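Local coordinates for phosphomethylpyrimidine kinase (Pyrococcus furiosus, PDB 2PB9), which probably makes hydroxymethylpyrimidine pyrophosphate by two kinase steps and, through its C-terminal ThiN domain, the part in this construct, condenses it with thiazole phosphate to thiamine phosphate, at residues N14-F19 with G55-Y60; V25-E30 with E181-L186; R80-Y85 with R93-I98. All blocks are in the same frame, centred on the assembly; numbering follows the deposited sequence.

Contact 1: N14-F19 with G55-Y60. With PO4 (phosphate ion), chain C.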
loop_
_atom_site.group_PDB
_atom_site.type_symbol
_atom_site.label_atom_id
_atom_site.label_comp_id
_atom_site.label_asym_id
_atom_site.label_seq_id
_atom_site.Cartn_x
_atom_site.Cartn_y
_atom_site.Cartn_z
ATOM N N ASN A 14 -36.488 -5.307 12.315
ATOM C CA ASN A 14 -36.541 -4.956 13.732
ATOM C C ASN A 14 -35.135 -4.675 14.236
ATOM O O ASN A 14 -34.887 -3.644 14.871
ATOM C CB ASN A 14 -37.142 -6.088 14.577
ATOM C CG ASN A 14 -38.629 -6.294 14.325
ATOM O OD1 ASN A 14 -39.410 -5.335 14.273
ATOM N ND2 ASN A 14 -39.033 -7.555 14.183
ATOM N N ALA A 15 -34.219 -5.599 13.955
ATOM C CA ALA A 15 -32.831 -5.461 14.387
ATOM C C ALA A 15 -32.267 -4.120 13.938
ATOM O O ALA A 15 -31.605 -3.428 14.704
ATOM C CB ALA A 15 -31.988 -6.608 13.826
ATOM N N VAL A 16 -32.534 -3.757 12.690
ATOM C CA VAL A 16 -32.066 -2.492 12.144
ATOM C C VAL A 16 -32.629 -1.324 12.954
ATOM O O VAL A 16 -31.940 -0.332 13.199
ATOM C CB VAL A 16 -32.494 -2.345 10.661
ATOM C CG1 VAL A 16 -32.139 -0.963 10.145
ATOM C CG2 VAL A 16 -31.815 -3.414 9.817
ATOM N N ARG A 17 -33.888 -1.445 13.366
ATOM C CA ARG A 17 -34.515 -0.393 14.146
ATOM C C ARG A 17 -33.850 -0.358 15.519
ATOM O O ARG A 17 -33.545 0.708 16.047
ATOM C CB ARG A 17 -36.022 -0.635 14.287
ATOM C CG ARG A 17 -36.824 0.668 14.362
ATOM C CD ARG A 17 -38.268 0.511 14.866
ATOM N NE ARG A 17 -39.098 -0.383 14.052
ATOM C CZ ARG A 17 -39.163 -1.704 14.209
ATOM N NH1 ARG A 17 -38.443 -2.303 15.159
ATOM N NH2 ARG A 17 -39.948 -2.431 13.420
ATOM N N GLU A 18 -33.605 -1.526 16.097
ATOM C CA GLU A 18 -32.963 -1.548 17.397
ATOM C C GLU A 18 -31.490 -1.133 17.285
ATOM O O GLU A 18 -30.954 -0.460 18.161
ATOM C CB GLU A 18 -33.083 -2.929 18.046
ATOM C CG GLU A 18 -32.440 -2.979 19.425
ATOM C CD GLU A 18 -32.733 -4.260 20.185
ATOM O OE1 GLU A 18 -32.621 -5.352 19.590
ATOM O OE2 GLU A 18 -33.060 -4.180 21.388
ATOM N N PHE A 19 -30.844 -1.560 16.200
ATOM C CA PHE A 19 -29.465 -1.138 16.022
ATOM C C PHE A 19 -29.306 0.376 16.081
ATOM O O PHE A 19 -28.504 0.910 16.803
ATOM C CB PHE A 19 -28.906 -1.664 14.701
ATOM C CG PHE A 19 -27.533 -1.151 14.392
ATOM C CD1 PHE A 19 -26.428 -1.650 15.059
ATOM C CD2 PHE A 19 -27.349 -0.165 13.439
ATOM C CE1 PHE A 19 -25.161 -1.177 14.779
ATOM C CE2 PHE A 19 -26.085 0.313 13.155
ATOM C CZ PHE A 19 -24.989 -0.192 13.825
ATOM N N GLY A 55 -29.097 1.180 0.806
ATOM C CA GLY A 55 -28.445 2.446 1.077
ATOM C C GLY A 55 -27.630 2.359 2.351
ATOM O O GLY A 55 -27.006 3.332 2.760
ATOM N N ARG A 56 -27.651 1.186 2.979
ATOM C CA ARG A 56 -26.919 0.930 4.219
ATOM C C ARG A 56 -27.322 1.873 5.350
ATOM O O ARG A 56 -28.338 2.561 5.272
ATOM C CB ARG A 56 -25.414 1.036 3.959
ATOM C CG ARG A 56 -24.945 0.139 2.828
ATOM C CD ARG A 56 -23.526 0.459 2.418
ATOM N NE ARG A 56 -23.163 -0.119 1.128
ATOM C CZ ARG A 56 -22.270 0.428 0.307
ATOM N NH1 ARG A 56 -21.667 1.558 0.649
ATOM N NH2 ARG A 56 -21.968 -0.153 -0.847
ATOM N N ILE A 57 -26.528 1.876 6.414
ATOM C CA ILE A 57 -26.778 2.744 7.562
ATOM C C ILE A 57 -25.525 3.606 7.714
ATOM O O ILE A 57 -24.424 3.086 7.908
ATOM C CB ILE A 57 -27.013 1.915 8.839
ATOM C CG1 ILE A 57 -27.967 0.758 8.526
ATOM C CG2 ILE A 57 -27.613 2.796 9.931
ATOM C CD1 ILE A 57 -28.168 -0.220 9.669
ATOM N N VAL A 58 -25.699 4.920 7.614
ATOM C CA VAL A 58 -24.575 5.858 7.681
ATOM C C VAL A 58 -24.579 6.779 8.906
ATOM O O VAL A 58 -25.604 6.926 9.582
ATOM C CB VAL A 58 -24.565 6.736 6.403
ATOM C CG1 VAL A 58 -24.620 5.854 5.176
ATOM C CG2 VAL A 58 -25.763 7.675 6.390
ATOM N N LYS A 59 -23.427 7.388 9.195
ATOM C CA LYS A 59 -23.349 8.318 10.322
ATOM C C LYS A 59 -24.256 9.481 9.960
ATOM O O LYS A 59 -24.163 10.041 8.863
ATOM C CB LYS A 59 -21.936 8.878 10.535
ATOM C CG LYS A 59 -20.862 7.904 11.002
ATOM C CD LYS A 59 -19.678 8.689 11.608
ATOM C CE LYS A 59 -18.366 7.864 11.715
ATOM N NZ LYS A 59 -18.325 6.725 12.727
ATOM N N TYR A 60 -25.153 9.838 10.861
ATOM C CA TYR A 60 -26.015 10.956 10.575
ATOM C C TYR A 60 -25.441 12.105 11.404
ATOM O O TYR A 60 -24.332 12.567 11.131
ATOM C CB TYR A 60 -27.461 10.617 10.937
ATOM C CG TYR A 60 -28.466 11.466 10.196
ATOM C CD1 TYR A 60 -28.255 11.828 8.865
ATOM C CD2 TYR A 60 -29.616 11.934 10.832
ATOM C CE1 TYR A 60 -29.167 12.648 8.188
ATOM C CE2 TYR A 60 -30.529 12.746 10.168
ATOM C CZ TYR A 60 -30.300 13.103 8.852
ATOM O OH TYR A 60 -31.187 13.938 8.217
HETATM P P PO4 C . -22.973 -3.668 0.793
HETATM O O1 PO4 C . -21.820 -3.148 1.573
HETATM O O2 PO4 C . -24.165 -2.806 1.043
HETATM O O3 PO4 C . -22.622 -3.616 -0.669
HETATM O O4 PO4 C . -23.258 -5.069 1.204
#
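The hydrophobic seam between helix 5-21 and the two-stranded antiparallel hairpin 57-59/64-66 of the ThiN domain is where V16 and F19 meet I57. It is a compact case of two helix residues, three positions apart, receiving one strand side chain. All the touching on the strand side is done by one methyl, CD1 of I57. This methyl lies 3.9 Å from CD2 of F19, approaching the ring obliquely, and 4.1 Å from CG1 of V16. The outer bond of I57 is extended, with CD1 anti to CA (chi2 174°), which carries the methyl to the far end of the side chain and so to the helix. V64 and A66 of the partner strand pack beside I57, while I183 of helix 176-185, and P24 and I28 from the loop that follows helix 5-21, pack on F19.

R56, the residue before this inward-facing isoleucine, serves a polar site instead. Its NE donates to O2 of the phosphate ion at 2.9 Å, with an N-H...O angle of 155° and the oxygen at the edge of the guanidinium, in its plane. S75 OG and the backbone N atoms of H77 and L78 also hold this ion, probably acquired from the crystallisation liquor, at the start of helix 77-86. NH1 of R56 is bonded to V31 O, and NH2 forms a salt bridge with E30 of the second subunit.

On the helix side, R17 NH2 donates to N14 OD1 at 3.1 Å, in the guanidinium plane. The chemistry implies a division of labour: the join between helix and hairpin is wholly apolar and buried, whereas the guanidinium of the neighbouring arginine is probably hindered from turning by its several partners.

Contact 2: V25-E30 with E181-L186; sequences VRLIPE and EKIKML
L27 and L186 reach toward each other tip to tip and account for most of the buried surface. CD2 of L186 sits against both methyls of L27, 3.5 Å from CD1 and 3.6 Å from CD2, so that one leucine branch fits into the fork of the other. The first torsion of L186 (chi1 -165°) sets CG opposite the backbone N and so points the branch at the loop. I183, one turn earlier, slides past L27 in the opposite direction, and its CG2 comes to 4.0 Å from L27 CD1. The loop side of this pairing is a type I beta turn from V25 to I28, closed by the hydrogen bond from I28 N to V25 O at 3.1 Å; it lies in the loop between helix 5-21 and strand 35-38 and here meets the C-terminal helix of the ThiN domain. Helix 102-114 joins the cluster through I104, on L27, and I108, on L186. An alanine in place of L27 is likely to leave the L186 and I183 methyls without their mate and open a gap beside I104. At the exposed margin R26 turns the edge of its guanidinium to L186 O, but NH1 stays 3.8 Å from that oxygen, too far for a hydrogen bond.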
loop_
_atom_site.group_PDB
_atom_site.type_symbol
_atom_site.label_atom_id
_atom_site.label_comp_id
_atom_site.label_asym_id
_atom_site.label_seq_id
_atom_site.Cartn_x
_atom_site.Cartn_y
_atom_site.Cartn_z
ATOM N N VAL A 25 -22.659 5.020 16.742
ATOM C CA VAL A 25 -21.962 5.875 15.797
ATOM C C VAL A 25 -20.481 5.522 15.637
ATOM O O VAL A 25 -19.973 5.467 14.517
ATOM C CB VAL A 25 -22.088 7.358 16.206
ATOM C CG1 VAL A 25 -21.713 8.259 15.036
ATOM C CG2 VAL A 25 -23.506 7.642 16.673
ATOM N N ARG A 26 -19.788 5.271 16.744
ATOM C CA ARG A 26 -18.368 4.954 16.656
ATOM C C ARG A 26 -18.082 3.701 15.849
ATOM O O ARG A 26 -16.962 3.525 15.364
ATOM C CB ARG A 26 -17.755 4.794 18.051
ATOM C CG ARG A 26 -18.228 3.571 18.816
ATOM C CD ARG A 26 -17.640 3.545 20.231
ATOM N NE ARG A 26 -16.276 3.012 20.286
ATOM C CZ ARG A 26 -15.970 1.790 20.717
ATOM N NH1 ARG A 26 -16.932 0.969 21.132
ATOM N NH2 ARG A 26 -14.703 1.386 20.737
ATOM N N LEU A 27 -19.091 2.842 15.697
ATOM C CA LEU A 27 -18.929 1.584 14.970
ATOM C C LEU A 27 -19.218 1.634 13.467
ATOM O O LEU A 27 -18.974 0.663 12.757
ATOM C CB LEU A 27 -19.805 0.498 15.607
ATOM C CG LEU A 27 -19.548 0.120 17.072
ATOM C CD1 LEU A 27 -20.436 -1.055 17.478
ATOM C CD2 LEU A 27 -18.080 -0.244 17.258
ATOM N N ILE A 28 -19.727 2.755 12.981
ATOM C CA ILE A 28 -20.064 2.890 11.572
ATOM C C ILE A 28 -18.895 3.348 10.705
ATOM O O ILE A 28 -18.311 4.398 10.958
ATOM C CB ILE A 28 -21.224 3.913 11.390
ATOM C CG1 ILE A 28 -22.460 3.449 12.160
ATOM C CG2 ILE A 28 -21.555 4.088 9.910
ATOM C CD1 ILE A 28 -23.165 2.289 11.547
ATOM N N PRO A 29 -18.531 2.565 9.673
ATOM C CA PRO A 29 -17.421 2.973 8.803
ATOM C C PRO A 29 -17.869 4.092 7.851
ATOM O O PRO A 29 -19.017 4.548 7.914
ATOM C CB PRO A 29 -17.070 1.687 8.059
ATOM C CG PRO A 29 -18.385 0.977 7.966
ATOM C CD PRO A 29 -18.982 1.197 9.341
ATOM N N GLU A 30 -16.970 4.522 6.968
ATOM C CA GLU A 30 -17.276 5.585 6.023
ATOM C C GLU A 30 -18.135 5.121 4.859
ATOM O O GLU A 30 -18.936 5.895 4.328
ATOM C CB GLU A 30 -15.986 6.211 5.487
ATOM C CG GLU A 30 -15.290 7.108 6.487
ATOM C CD GLU A 30 -16.162 8.281 6.909
ATOM O OE1 GLU A 30 -15.958 9.402 6.386
ATOM O OE2 GLU A 30 -17.064 8.072 7.762
ATOM N N GLU A 181 -26.927 -8.869 19.243
ATOM C CA GLU A 181 -26.541 -9.114 20.621
ATOM C C GLU A 181 -25.038 -8.971 20.815
ATOM O O GLU A 181 -24.597 -8.465 21.842
ATOM C CB GLU A 181 -27.035 -10.491 21.074
ATOM C CG GLU A 181 -28.565 -10.611 21.004
ATOM C CD GLU A 181 -29.130 -11.880 21.650
ATOM O OE1 GLU A 181 -29.032 -12.008 22.892
ATOM O OE2 GLU A 181 -29.680 -12.741 20.920
ATOM N N LYS A 182 -24.249 -9.395 19.835
ATOM C CA LYS A 182 -22.796 -9.276 19.942
ATOM C C LYS A 182 -22.449 -7.792 19.938
ATOM O O LYS A 182 -21.561 -7.339 20.657
ATOM C CB LYS A 182 -22.098 -9.935 18.746
ATOM C CG LYS A 182 -22.423 -11.387 18.501
ATOM C CD LYS A 182 -21.440 -12.300 19.182
ATOM C CE LYS A 182 -21.805 -13.760 18.956
ATOM N NZ LYS A 182 -23.168 -14.084 19.492
ATOM N N ILE A 183 -23.153 -7.037 19.105
ATOM C CA ILE A 183 -22.913 -5.609 18.996
ATOM C C ILE A 183 -23.215 -4.926 20.317
ATOM O O ILE A 183 -22.448 -4.078 20.784
ATOM C CB ILE A 183 -23.780 -4.989 17.880
ATOM C CG1 ILE A 183 -23.390 -5.603 16.533
ATOM C CG2 ILE A 183 -23.606 -3.474 17.851
ATOM C CD1 ILE A 183 -21.929 -5.401 16.158
ATOM N N LYS A 184 -24.341 -5.298 20.918
ATOM C CA LYS A 184 -24.741 -4.732 22.196
ATOM C C LYS A 184 -23.602 -4.901 23.202
ATOM O O LYS A 184 -23.271 -3.963 23.933
ATOM C CB LYS A 184 -26.021 -5.413 22.694
ATOM C CG LYS A 184 -27.316 -4.884 22.043
ATOM C CD LYS A 184 -28.501 -5.810 22.323
ATOM C CE LYS A 184 -29.751 -5.054 22.778
ATOM N NZ LYS A 184 -30.213 -4.039 21.796
HETATM N N MSE A 185 -22.996 -6.087 23.220
HETATM C CA MSE A 185 -21.881 -6.381 24.124
HETATM C C MSE A 185 -20.740 -5.402 23.891
HETATM O O MSE A 185 -20.151 -4.862 24.834
HETATM C CB MSE A 185 -21.336 -7.789 23.878
HETATM C CG MSE A 185 -22.198 -8.937 24.345
HETATM SE SE MSE A 185 -21.339 -10.631 23.887
HETATM C CE MSE A 185 -22.696 -11.343 22.686
ATOM N N LEU A 186 -20.436 -5.197 22.615
ATOM C CA LEU A 186 -19.359 -4.313 22.188
ATOM C C LEU A 186 -19.441 -2.934 22.825
ATOM O O LEU A 186 -18.499 -2.151 22.748
ATOM C CB LEU A 186 -19.375 -4.186 20.665
ATOM C CG LEU A 186 -18.129 -3.589 20.020
ATOM C CD1 LEU A 186 -16.905 -4.380 20.447
ATOM C CD2 LEU A 186 -18.282 -3.611 18.510
#

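Contact 3: R80-Y85 with R93-I98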
loop_
_atom_site.group_PDB
_atom_site.type_symbol
_atom_site.label_atom_id
_atom_site.label_comp_id
_atom_site.label_asym_id
_atom_site.label_seq_id
_atom_site.Cartn_x
_atom_site.Cartn_y
_atom_site.Cartn_z
ATOM N N ARG A 80 -22.312 -11.556 -0.199
ATOM C CA ARG A 80 -21.360 -12.530 -0.713
ATOM C C ARG A 80 -20.590 -13.127 0.454
ATOM O O ARG A 80 -20.307 -14.318 0.477
ATOM C CB ARG A 80 -20.385 -11.868 -1.698
ATOM C CG ARG A 80 -20.878 -11.814 -3.147
ATOM C CD ARG A 80 -21.013 -10.381 -3.675
ATOM N NE ARG A 80 -19.739 -9.659 -3.685
ATOM C CZ ARG A 80 -19.035 -9.378 -4.779
ATOM N NH1 ARG A 80 -19.476 -9.754 -5.979
ATOM N NH2 ARG A 80 -17.878 -8.725 -4.674
ATOM N N ALA A 81 -20.258 -12.291 1.425
ATOM C CA ALA A 81 -19.529 -12.738 2.602
ATOM C C ALA A 81 -20.334 -13.765 3.399
ATOM O O ALA A 81 -19.835 -14.854 3.705
ATOM C CB ALA A 81 -19.203 -11.542 3.483
ATOM N N VAL A 82 -21.575 -13.410 3.734
ATOM C CA VAL A 82 -22.430 -14.300 4.506
ATOM C C VAL A 82 -22.761 -15.539 3.691
ATOM O O VAL A 82 -22.826 -16.642 4.225
ATOM C CB VAL A 82 -23.749 -13.593 4.964
ATOM C CG1 VAL A 82 -24.850 -13.768 3.938
ATOM C CG2 VAL A 82 -24.202 -14.156 6.279
ATOM N N LEU A 83 -22.942 -15.352 2.391
ATOM C CA LEU A 83 -23.271 -16.448 1.498
ATOM C C LEU A 83 -22.115 -17.447 1.490
ATOM O O LEU A 83 -22.327 -18.652 1.626
ATOM C CB LEU A 83 -23.551 -15.893 0.090
ATOM C CG LEU A 83 -24.831 -16.363 -0.641
ATOM C CD1 LEU A 83 -25.983 -16.539 0.335
ATOM C CD2 LEU A 83 -25.204 -15.353 -1.715
ATOM N N THR A 84 -20.892 -16.939 1.354
ATOM C CA THR A 84 -19.691 -17.775 1.343
ATOM C C THR A 84 -19.486 -18.446 2.705
ATOM O O THR A 84 -19.079 -19.612 2.799
ATOM C CB THR A 84 -18.442 -16.922 1.000
ATOM O OG1 THR A 84 -18.487 -16.553 -0.381
ATOM C CG2 THR A 84 -17.147 -17.682 1.292
ATOM N N TYR A 85 -19.772 -17.694 3.759
ATOM C CA TYR A 85 -19.628 -18.186 5.119
ATOM C C TYR A 85 -20.555 -19.386 5.333
ATOM O O TYR A 85 -20.184 -20.355 5.986
ATOM C CB TYR A 85 -19.972 -17.057 6.088
ATOM C CG TYR A 85 -19.703 -17.348 7.540
ATOM C CD1 TYR A 85 -18.539 -16.883 8.164
ATOM C CD2 TYR A 85 -20.649 -18.019 8.317
ATOM C CE1 TYR A 85 -18.330 -17.071 9.530
ATOM C CE2 TYR A 85 -20.459 -18.211 9.682
ATOM C CZ TYR A 85 -19.299 -17.733 10.284
ATOM O OH TYR A 85 -19.130 -17.911 11.641
ATOM N N ARG A 93 -26.798 -17.133 8.599
ATOM C CA ARG A 93 -27.202 -16.317 7.470
ATOM C C ARG A 93 -27.439 -14.859 7.778
ATOM O O ARG A 93 -28.167 -14.174 7.061
ATOM C CB ARG A 93 -28.439 -16.902 6.804
ATOM C CG ARG A 93 -29.329 -17.692 7.713
ATOM C CD ARG A 93 -29.682 -18.982 7.020
ATOM N NE ARG A 93 -30.973 -19.481 7.458
ATOM C CZ ARG A 93 -32.127 -18.859 7.248
ATOM N NH1 ARG A 93 -32.157 -17.705 6.597
ATOM N NH2 ARG A 93 -33.251 -19.396 7.697
ATOM N N SER A 94 -26.821 -14.386 8.850
ATOM C CA SER A 94 -26.928 -12.992 9.229
ATOM C C SER A 94 -25.508 -12.507 9.464
ATOM O O SER A 94 -24.614 -13.299 9.777
ATOM C CB SER A 94 -27.748 -12.831 10.507
ATOM O OG SER A 94 -27.951 -11.453 10.798
ATOM N N ALA A 95 -25.301 -11.208 9.297
ATOM C CA ALA A 95 -23.987 -10.618 9.502
ATOM C C ALA A 95 -24.124 -9.107 9.486
ATOM O O ALA A 95 -25.190 -8.579 9.177
ATOM C CB ALA A 95 -23.017 -11.073 8.396
ATOM N N ILE A 96 -23.042 -8.421 9.827
ATOM C CA ILE A 96 -23.022 -6.964 9.826
ATOM C C ILE A 96 -21.579 -6.476 9.769
ATOM O O ILE A 96 -20.684 -7.069 10.378
ATOM C CB ILE A 96 -23.709 -6.380 11.085
ATOM C CG1 ILE A 96 -23.807 -4.866 10.964
ATOM C CG2 ILE A 96 -22.919 -6.726 12.339
ATOM C CD1 ILE A 96 -24.601 -4.232 12.077
ATOM N N ASN A 97 -21.332 -5.416 9.015
ATOM C CA ASN A 97 -19.975 -4.914 8.954
ATOM C C ASN A 97 -19.871 -3.594 9.704
ATOM O O ASN A 97 -20.682 -2.678 9.514
ATOM C CB ASN A 97 -19.488 -4.751 7.500
ATOM C CG ASN A 97 -20.256 -3.691 6.720
ATOM O OD1 ASN A 97 -21.341 -3.951 6.198
ATOM N ND2 ASN A 97 -19.692 -2.489 6.636
ATOM N N ILE A 98 -18.882 -3.518 10.585
ATOM C CA ILE A 98 -18.666 -2.312 11.351
ATOM C C ILE A 98 -17.249 -1.817 11.166
ATOM O O ILE A 98 -16.375 -2.544 10.696
ATOM C CB ILE A 98 -18.929 -2.545 12.839
ATOM C CG1 ILE A 98 -18.073 -3.702 13.349
ATOM C CG2 ILE A 98 -20.401 -2.851 13.056
ATOM C CD1 ILE A 98 -18.207 -3.940 14.855
#
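Apolar packing carries the contact, and V82 supplies it through one methyl. CG2 of V82 lies 3.9 Å from CB of A95, and the small alanine side chain, directed at the helix, lets helix and strand come close. The same methyl also rests on the strand's backbone, 3.6 Å from R93 C and 3.6 Å from S94 O, and the CA atoms of V82 and R93, the nearest such pair across the two segments, are 6.0 Å apart. F172 continues this apolar patch, packing on A95 and stacking its ring with that of Y85, one turn beyond A81 on helix 77-86. The arrangement is a helix laid on a mixed beta sheet: a short loop leads from helix 77-86 into strand 94-98, which runs antiparallel to both its neighbours, 35-38 and 168-173. Hydrogen bonds act within the two elements or toward other parts of the fold. R80 O accepts from T84 N at 2.8 Å and from T84 OG1 at 3.0 Å, the two donors coming from opposite faces of the carbonyl plane. S94, whose side chain leaves the strand on the side away from the helix, is bonded through OG to V36 O. N97 is held at both ends of its amide, OD1 by N34 N and ND2 by G32 O, while the Y85 hydroxyl is bonded to P154 O.

From the N terminus, helix 5-21 supplies 14-19, and the turn at 25-30 follows before contact 1 closes its 35-residue loop at 55-60. Contact 2 therefore opens inside contact 1 and closes only at 181-186, so the two cross. Contact 3, a short helix-to-strand connection, begins after contact 1 is complete and lies wholly within the 150-residue span of contact 2. Contacts 1 and 2 are joined by the E18-K184 salt bridge and by K59, which reaches I28 O. Strand 94-98 of contact 3 meets both others, I96 packing on F19 and I98 on L186. Together they tie helix 5-21 to the hairpin, the loop after that helix to the last helix, and helix 77-86 to the central sheet.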